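Local coordinates for Serine/threonine-protein kinase Tel1 (Chaetomium thermophilum, PDB 6SKY) that is a serine/threonine kinase of the ATM family that probably senses DNA damage, activates checkpoint signalling and phosphorylates histone H2A at damage sites, at residues Y2043-L2052 with T2136-L2147. Residues are numbered along the deposited sequence; the frame is centred on the assembly and turned at random.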
ATOM      1  N   TYR A2043       9.470 -19.063 -34.126  1.00 20.80           N
ATOM      2  CA  TYR A2043      10.612 -19.319 -33.242  1.00 20.80           C
ATOM      3  C   TYR A2043      10.985 -20.794 -33.195  1.00 20.80           C
ATOM      4  O   TYR A2043      12.167 -21.131 -33.072  1.00 20.80           O
ATOM      5  CB  TYR A2043      10.336 -18.810 -31.831  1.00 20.80           C
ATOM      6  CG  TYR A2043      10.338 -17.319 -31.747  1.00 20.80           C
ATOM      7  CD1 TYR A2043      11.461 -16.597 -32.069  1.00 20.80           C
ATOM      8  CD2 TYR A2043       9.214 -16.633 -31.358  1.00 20.80           C
ATOM      9  CE1 TYR A2043      11.457 -15.240 -32.008  1.00 20.80           C
ATOM     10  CE2 TYR A2043       9.208 -15.278 -31.290  1.00 20.80           C
ATOM     11  CZ  TYR A2043      10.324 -14.587 -31.618  1.00 20.80           C
ATOM     12  OH  TYR A2043      10.306 -13.223 -31.548  1.00 20.80           O
ATOM     13  N   GLN A2044      10.000 -21.682 -33.278  1.00 27.68           N
ATOM     14  CA  GLN A2044      10.278 -23.108 -33.347  1.00 27.68           C
ATOM     15  C   GLN A2044      11.088 -23.442 -34.588  1.00 27.68           C
ATOM     16  O   GLN A2044      12.101 -24.143 -34.513  1.00 27.68           O
ATOM     17  CB  GLN A2044       8.968 -23.879 -33.335  1.00 27.68           C
ATOM     18  CG  GLN A2044       9.120 -25.353 -33.466  1.00 27.68           C
ATOM     19  CD  GLN A2044       7.804 -26.057 -33.392  1.00 27.68           C
ATOM     20  OE1 GLN A2044       6.879 -25.736 -34.118  1.00 27.68           O
ATOM     21  NE2 GLN A2044       7.707 -27.023 -32.505  1.00 27.68           N
ATOM     22  N   SER A2045      10.660 -22.945 -35.745  1.00 29.56           N
ATOM     23  CA  SER A2045      11.448 -23.126 -36.952  1.00 29.56           C
ATOM     24  C   SER A2045      12.847 -22.573 -36.785  1.00 29.56           C
ATOM     25  O   SER A2045      13.801 -23.119 -37.338  1.00 29.56           O
ATOM     26  CB  SER A2045      10.766 -22.453 -38.127  1.00 29.56           C
ATOM     27  OG  SER A2045      11.698 -22.254 -39.163  1.00 29.56           O
ATOM     28  N   MET A2046      12.992 -21.476 -36.048  1.00 32.30           N
ATOM     29  CA  MET A2046      14.327 -20.953 -35.777  1.00 32.30           C
ATOM     30  C   MET A2046      15.142 -21.922 -34.937  1.00 32.30           C
ATOM     31  O   MET A2046      16.368 -21.975 -35.062  1.00 32.30           O
ATOM     32  CB  MET A2046      14.220 -19.603 -35.081  1.00 32.30           C
ATOM     33  CG  MET A2046      15.501 -18.834 -35.005  1.00 32.30           C
ATOM     34  SD  MET A2046      15.272 -17.310 -34.100  1.00 32.30           S
ATOM     35  CE  MET A2046      16.917 -16.635 -34.203  1.00 32.30           C
ATOM     36  N   TYR A2047      14.485 -22.697 -34.084  1.00 31.27           N
ATOM     37  CA  TYR A2047      15.186 -23.679 -33.265  1.00 31.27           C
ATOM     38  C   TYR A2047      15.552 -24.920 -34.070  1.00 31.27           C
ATOM     39  O   TYR A2047      16.679 -25.416 -33.980  1.00 31.27           O
ATOM     40  CB  TYR A2047      14.316 -24.050 -32.068  1.00 31.27           C
ATOM     41  CG  TYR A2047      14.914 -25.061 -31.133  1.00 31.27           C
ATOM     42  CD1 TYR A2047      15.993 -24.737 -30.334  1.00 31.27           C
ATOM     43  CD2 TYR A2047      14.377 -26.331 -31.022  1.00 31.27           C
ATOM     44  CE1 TYR A2047      16.532 -25.650 -29.475  1.00 31.27           C
ATOM     45  CE2 TYR A2047      14.910 -27.249 -30.165  1.00 31.27           C
ATOM     46  CZ  TYR A2047      15.988 -26.904 -29.395  1.00 31.27           C
ATOM     47  OH  TYR A2047      16.524 -27.822 -28.532  1.00 31.27           O
ATOM     48  N   GLN A2048      14.607 -25.435 -34.855  1.00 35.60           N
ATOM     49  CA  GLN A2048      14.781 -26.675 -35.610  1.00 35.60           C
ATOM     50  C   GLN A2048      15.128 -26.377 -37.067  1.00 35.60           C
ATOM     51  O   GLN A2048      14.358 -26.655 -37.982  1.00 35.60           O
ATOM     52  CB  GLN A2048      13.515 -27.513 -35.532  1.00 35.60           C
ATOM     53  CG  GLN A2048      12.913 -27.591 -34.168  1.00 35.60           C
ATOM     54  CD  GLN A2048      11.576 -28.273 -34.179  1.00 35.60           C
ATOM     55  OE1 GLN A2048      10.905 -28.318 -35.204  1.00 35.60           O
ATOM     56  NE2 GLN A2048      11.178 -28.812 -33.039  1.00 35.60           N
ATOM     57  N   ALA A2049      16.310 -25.814 -37.283  1.00 42.73           N
ATOM     58  CA  ALA A2049      16.705 -25.509 -38.651  1.00 42.73           C
ATOM     59  C   ALA A2049      18.190 -25.224 -38.686  1.00 42.73           C
ATOM     60  O   ALA A2049      18.746 -24.662 -37.740  1.00 42.73           O
ATOM     61  CB  ALA A2049      15.936 -24.313 -39.216  1.00 42.73           C
ATOM     62  N   GLN A2050      18.821 -25.606 -39.792  1.00 57.18           N
ATOM     63  CA  GLN A2050      20.245 -25.400 -39.988  1.00 57.18           C
ATOM     64  C   GLN A2050      20.545 -24.392 -41.080  1.00 57.18           C
ATOM     65  O   GLN A2050      21.717 -24.113 -41.342  1.00 57.18           O
ATOM     66  CB  GLN A2050      20.938 -26.726 -40.310  1.00 57.18           C
ATOM     67  CG  GLN A2050      20.750 -27.796 -39.258  1.00 57.18           C
ATOM     68  CD  GLN A2050      19.466 -28.565 -39.448  1.00 57.18           C
ATOM     69  OE1 GLN A2050      18.787 -28.417 -40.462  1.00 57.18           O
ATOM     70  NE2 GLN A2050      19.122 -29.393 -38.472  1.00 57.18           N
ATOM     71  N   GLU A2051      19.528 -23.838 -41.720  1.00 58.81           N
ATOM     72  CA  GLU A2051      19.712 -22.874 -42.789  1.00 58.81           C
ATOM     73  C   GLU A2051      18.798 -21.683 -42.563  1.00 58.81           C
ATOM     74  O   GLU A2051      17.621 -21.846 -42.236  1.00 58.81           O
ATOM     75  CB  GLU A2051      19.427 -23.504 -44.154  1.00 58.81           C
ATOM     76  CG  GLU A2051      20.599 -24.253 -44.755  1.00 58.81           C
ATOM     77  CD  GLU A2051      21.505 -23.347 -45.562  1.00 58.81           C
ATOM     78  OE1 GLU A2051      21.239 -22.128 -45.602  1.00 58.81           O
ATOM     79  OE2 GLU A2051      22.477 -23.851 -46.161  1.00 58.81           O
ATOM     80  N   LEU A2052      19.346 -20.488 -42.763  1.00 51.69           N
ATOM     81  CA  LEU A2052      18.580 -19.263 -42.592  1.00 51.69           C
ATOM     82  C   LEU A2052      17.408 -19.167 -43.558  1.00 51.69           C
ATOM     83  O   LEU A2052      16.452 -18.430 -43.291  1.00 51.69           O
ATOM     84  CB  LEU A2052      19.509 -18.070 -42.778  1.00 51.69           C
ATOM     85  CG  LEU A2052      19.182 -16.818 -41.992  1.00 51.69           C
ATOM     86  CD1 LEU A2052      19.115 -17.166 -40.530  1.00 51.69           C
ATOM     87  CD2 LEU A2052      20.246 -15.781 -42.249  1.00 51.69           C
ATOM     88  N   THR A2136      12.575 -12.978 -26.541  1.00 20.30           N
ATOM     89  CA  THR A2136      12.717 -14.308 -27.131  1.00 20.30           C
ATOM     90  C   THR A2136      13.609 -14.280 -28.364  1.00 20.30           C
ATOM     91  O   THR A2136      14.468 -15.148 -28.539  1.00 20.30           O
ATOM     92  CB  THR A2136      11.356 -14.880 -27.492  1.00 20.30           C
ATOM     93  OG1 THR A2136      10.531 -14.897 -26.330  1.00 20.30           O
ATOM     94  CG2 THR A2136      11.503 -16.275 -27.986  1.00 20.30           C
ATOM     95  N   THR A2137      13.418 -13.290 -29.230  1.00 22.72           N
ATOM     96  CA  THR A2137      14.228 -13.175 -30.434  1.00 22.72           C
ATOM     97  C   THR A2137      15.706 -13.058 -30.102  1.00 22.72           C
ATOM     98  O   THR A2137      16.540 -13.758 -30.682  1.00 22.72           O
ATOM     99  CB  THR A2137      13.766 -11.971 -31.244  1.00 22.72           C
ATOM    100  OG1 THR A2137      12.431 -12.190 -31.695  1.00 22.72           O
ATOM    101  CG2 THR A2137      14.636 -11.770 -32.420  1.00 22.72           C
ATOM    102  N   LEU A2138      16.050 -12.174 -29.167  1.00 19.22           N
ATOM    103  CA  LEU A2138      17.458 -11.941 -28.868  1.00 19.22           C
ATOM    104  C   LEU A2138      18.105 -13.155 -28.214  1.00 19.22           C
ATOM    105  O   LEU A2138      19.250 -13.498 -28.532  1.00 19.22           O
ATOM    106  CB  LEU A2138      17.609 -10.702 -27.993  1.00 19.22           C
ATOM    107  CG  LEU A2138      17.400  -9.367 -28.702  1.00 19.22           C
ATOM    108  CD1 LEU A2138      17.550  -8.232 -27.739  1.00 19.22           C
ATOM    109  CD2 LEU A2138      18.371  -9.217 -29.835  1.00 19.22           C
ATOM    110  N   SER A2139      17.383 -13.849 -27.335  1.00 24.17           N
ATOM    111  CA  SER A2139      17.979 -15.025 -26.709  1.00 24.17           C
ATOM    112  C   SER A2139      18.147 -16.163 -27.705  1.00 24.17           C
ATOM    113  O   SER A2139      19.198 -16.817 -27.734  1.00 24.17           O
ATOM    114  CB  SER A2139      17.144 -15.475 -25.521  1.00 24.17           C
ATOM    115  OG  SER A2139      16.045 -16.243 -25.940  1.00 24.17           O
ATOM    116  N   MET A2140      17.134 -16.413 -28.540  1.00 27.64           N
ATOM    117  CA  MET A2140      17.255 -17.458 -29.550  1.00 27.64           C
ATOM    118  C   MET A2140      18.397 -17.174 -30.510  1.00 27.64           C
ATOM    119  O   MET A2140      19.131 -18.085 -30.894  1.00 27.64           O
ATOM    120  CB  MET A2140      15.951 -17.602 -30.321  1.00 27.64           C
ATOM    121  CG  MET A2140      14.866 -18.315 -29.571  1.00 27.64           C
ATOM    122  SD  MET A2140      15.240 -20.046 -29.326  1.00 27.64           S
ATOM    123  CE  MET A2140      15.560 -20.525 -31.003  1.00 27.64           C
ATOM    124  N   TRP A2141      18.558 -15.921 -30.922  1.00 28.15           N
ATOM    125  CA  TRP A2141      19.657 -15.586 -31.815  1.00 28.15           C
ATOM    126  C   TRP A2141      20.998 -15.785 -31.135  1.00 28.15           C
ATOM    127  O   TRP A2141      21.970 -16.185 -31.777  1.00 28.15           O
ATOM    128  CB  TRP A2141      19.506 -14.150 -32.286  1.00 28.15           C
ATOM    129  CG  TRP A2141      20.345 -13.790 -33.440  1.00 28.15           C
ATOM    130  CD1 TRP A2141      20.290 -14.320 -34.684  1.00 28.15           C
ATOM    131  CD2 TRP A2141      21.343 -12.778 -33.478  1.00 28.15           C
ATOM    132  NE1 TRP A2141      21.204 -13.715 -35.496  1.00 28.15           N
ATOM    133  CE2 TRP A2141      21.864 -12.759 -34.775  1.00 28.15           C
ATOM    134  CE3 TRP A2141      21.855 -11.889 -32.536  1.00 28.15           C
ATOM    135  CZ2 TRP A2141      22.871 -11.894 -35.154  1.00 28.15           C
ATOM    136  CZ3 TRP A2141      22.848 -11.031 -32.916  1.00 28.15           C
ATOM    137  CH2 TRP A2141      23.348 -11.038 -34.209  1.00 28.15           C
ATOM    138  N   SER A2142      21.078 -15.502 -29.839  1.00 31.22           N
ATOM    139  CA  SER A2142      22.334 -15.725 -29.136  1.00 31.22           C
ATOM    140  C   SER A2142      22.650 -17.206 -28.983  1.00 31.22           C
ATOM    141  O   SER A2142      23.821 -17.575 -28.876  1.00 31.22           O
ATOM    142  CB  SER A2142      22.294 -15.055 -27.773  1.00 31.22           C
ATOM    143  OG  SER A2142      23.387 -15.472 -26.989  1.00 31.22           O
ATOM    144  N   GLN A2143      21.632 -18.066 -28.963  1.00 33.96           N
ATOM    145  CA  GLN A2143      21.882 -19.492 -28.769  1.00 33.96           C
ATOM    146  C   GLN A2143      22.260 -20.203 -30.062  1.00 33.96           C
ATOM    147  O   GLN A2143      23.101 -21.104 -30.048  1.00 33.96           O
ATOM    148  CB  GLN A2143      20.654 -20.163 -28.168  1.00 33.96           C
ATOM    149  CG  GLN A2143      20.358 -19.757 -26.758  1.00 33.96           C
ATOM    150  CD  GLN A2143      19.078 -20.356 -26.261  1.00 33.96           C
ATOM    151  OE1 GLN A2143      18.427 -21.122 -26.965  1.00 33.96           O
ATOM    152  NE2 GLN A2143      18.698 -20.010 -25.044  1.00 33.96           N
ATOM    153  N   ARG A2144      21.636 -19.834 -31.177  1.00 36.98           N
ATOM    154  CA  ARG A2144      21.748 -20.568 -32.437  1.00 36.98           C
ATOM    155  C   ARG A2144      22.946 -20.062 -33.221  1.00 36.98           C
ATOM    156  O   ARG A2144      22.857 -19.103 -33.978  1.00 36.98           O
ATOM    157  CB  ARG A2144      20.464 -20.422 -33.234  1.00 36.98           C
ATOM    158  CG  ARG A2144      19.265 -20.933 -32.495  1.00 36.98           C
ATOM    159  CD  ARG A2144      19.412 -22.396 -32.318  1.00 36.98           C
ATOM    160  NE  ARG A2144      19.819 -22.961 -33.591  1.00 36.98           N
ATOM    161  CZ  ARG A2144      20.244 -24.201 -33.765  1.00 36.98           C
ATOM    162  NH1 ARG A2144      20.324 -25.029 -32.736  1.00 36.98           N
ATOM    163  NH2 ARG A2144      20.591 -24.603 -34.974  1.00 36.98           N
ATOM    164  N   HIS A2145      24.077 -20.746 -33.066  1.00 41.61           N
ATOM    165  CA  HIS A2145      25.334 -20.247 -33.607  1.00 41.61           C
ATOM    166  C   HIS A2145      25.444 -20.408 -35.113  1.00 41.61           C
ATOM    167  O   HIS A2145      26.207 -19.672 -35.741  1.00 41.61           O
ATOM    168  CB  HIS A2145      26.509 -20.953 -32.943  1.00 41.61           C
ATOM    169  CG  HIS A2145      26.565 -20.763 -31.463  1.00 41.61           C
ATOM    170  ND1 HIS A2145      27.243 -19.722 -30.874  1.00 41.61           N
ATOM    171  CD2 HIS A2145      26.026 -21.480 -30.452  1.00 41.61           C
ATOM    172  CE1 HIS A2145      27.117 -19.803 -29.563  1.00 41.61           C
ATOM    173  NE2 HIS A2145      26.385 -20.864 -29.281  1.00 41.61           N
ATOM    174  N   ASN A2146      24.726 -21.356 -35.706  1.00 43.66           N
ATOM    175  CA  ASN A2146      24.858 -21.574 -37.139  1.00 43.66           C
ATOM    176  C   ASN A2146      23.994 -20.631 -37.962  1.00 43.66           C
ATOM    177  O   ASN A2146      24.251 -20.464 -39.155  1.00 43.66           O
ATOM    178  CB  ASN A2146      24.532 -23.029 -37.481  1.00 43.66           C
ATOM    179  CG  ASN A2146      23.239 -23.505 -36.866  1.00 43.66           C
ATOM    180  OD1 ASN A2146      22.271 -22.764 -36.777  1.00 43.66           O
ATOM    181  ND2 ASN A2146      23.218 -24.758 -36.443  1.00 43.66           N
ATOM    182  N   LEU A2147      22.995 -20.000 -37.355  1.00 42.33           N
ATOM    183  CA  LEU A2147      22.146 -19.049 -38.054  1.00 42.33           C
ATOM    184  C   LEU A2147      22.772 -17.670 -38.186  1.00 42.33           C
ATOM    185  O   LEU A2147      22.243 -16.839 -38.926  1.00 42.33           O
ATOM    186  CB  LEU A2147      20.805 -18.923 -37.336  1.00 42.33           C
ATOM    187  CG  LEU A2147      19.635 -19.764 -37.828  1.00 42.33           C
ATOM    188  CD1 LEU A2147      20.103 -21.099 -38.310  1.00 42.33           C
ATOM    189  CD2 LEU A2147      18.628 -19.932 -36.716  1.00 42.33           C
TER
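Tyr-2043 lays one ring face against Thr-2136 where two helices of the FAT alpha-solenoid pack side by side: the C-terminal turns of 2035-2047 and 2124-2143 run in nearly the same direction, 9° between the axes of these short pieces. The CG2 methyl of Thr-2136 sits almost exactly on the ring normal, 3.9 Å from the centroid, a CH-pi contact. Thr-2137 OG1 lies at the ring's edge, in its plane, and takes the hydrogen bond of Tyr-2043 OH, whose modelled length is too short to be taken literally; this OG1 also bonds the carbonyl of Cys-2133 one turn earlier.

One turn on, Met-2046 reaches across with CG anti to its backbone N (chi1 -168°) and the rest of the chain extended. Its SD passes Met-2140 CB at 3.9 Å, the two side chains sliding by in opposite directions, and its CE ends against the backbone and CB of Trp-2141. Met-2140 instead folds at chi2 and chi3, which brings its CE to Tyr-2047 CB, near the edge of that ring. Leu-2097 of helix 2077-2097 and Val-2055 of helix 2052-2070 also pack on Met-2046.

Beyond the helix ends, the bent Arg-2144 side chain sets one guanidinium face against the carbonyl O of Tyr-2047, while NH2 makes a weak bond to Asn-2146 OD1. A leucine in its place would probably leave this end of helix 2035-2047 without a positive group beside its carbonyls and Asn-2146 freer to turn. Leu-2147 crosses Met-2046 obliquely, CD2 3.7 Å from Met-2046 CG, and Leu-2052 places CD1 3.8 Å from Leu-2147 CG.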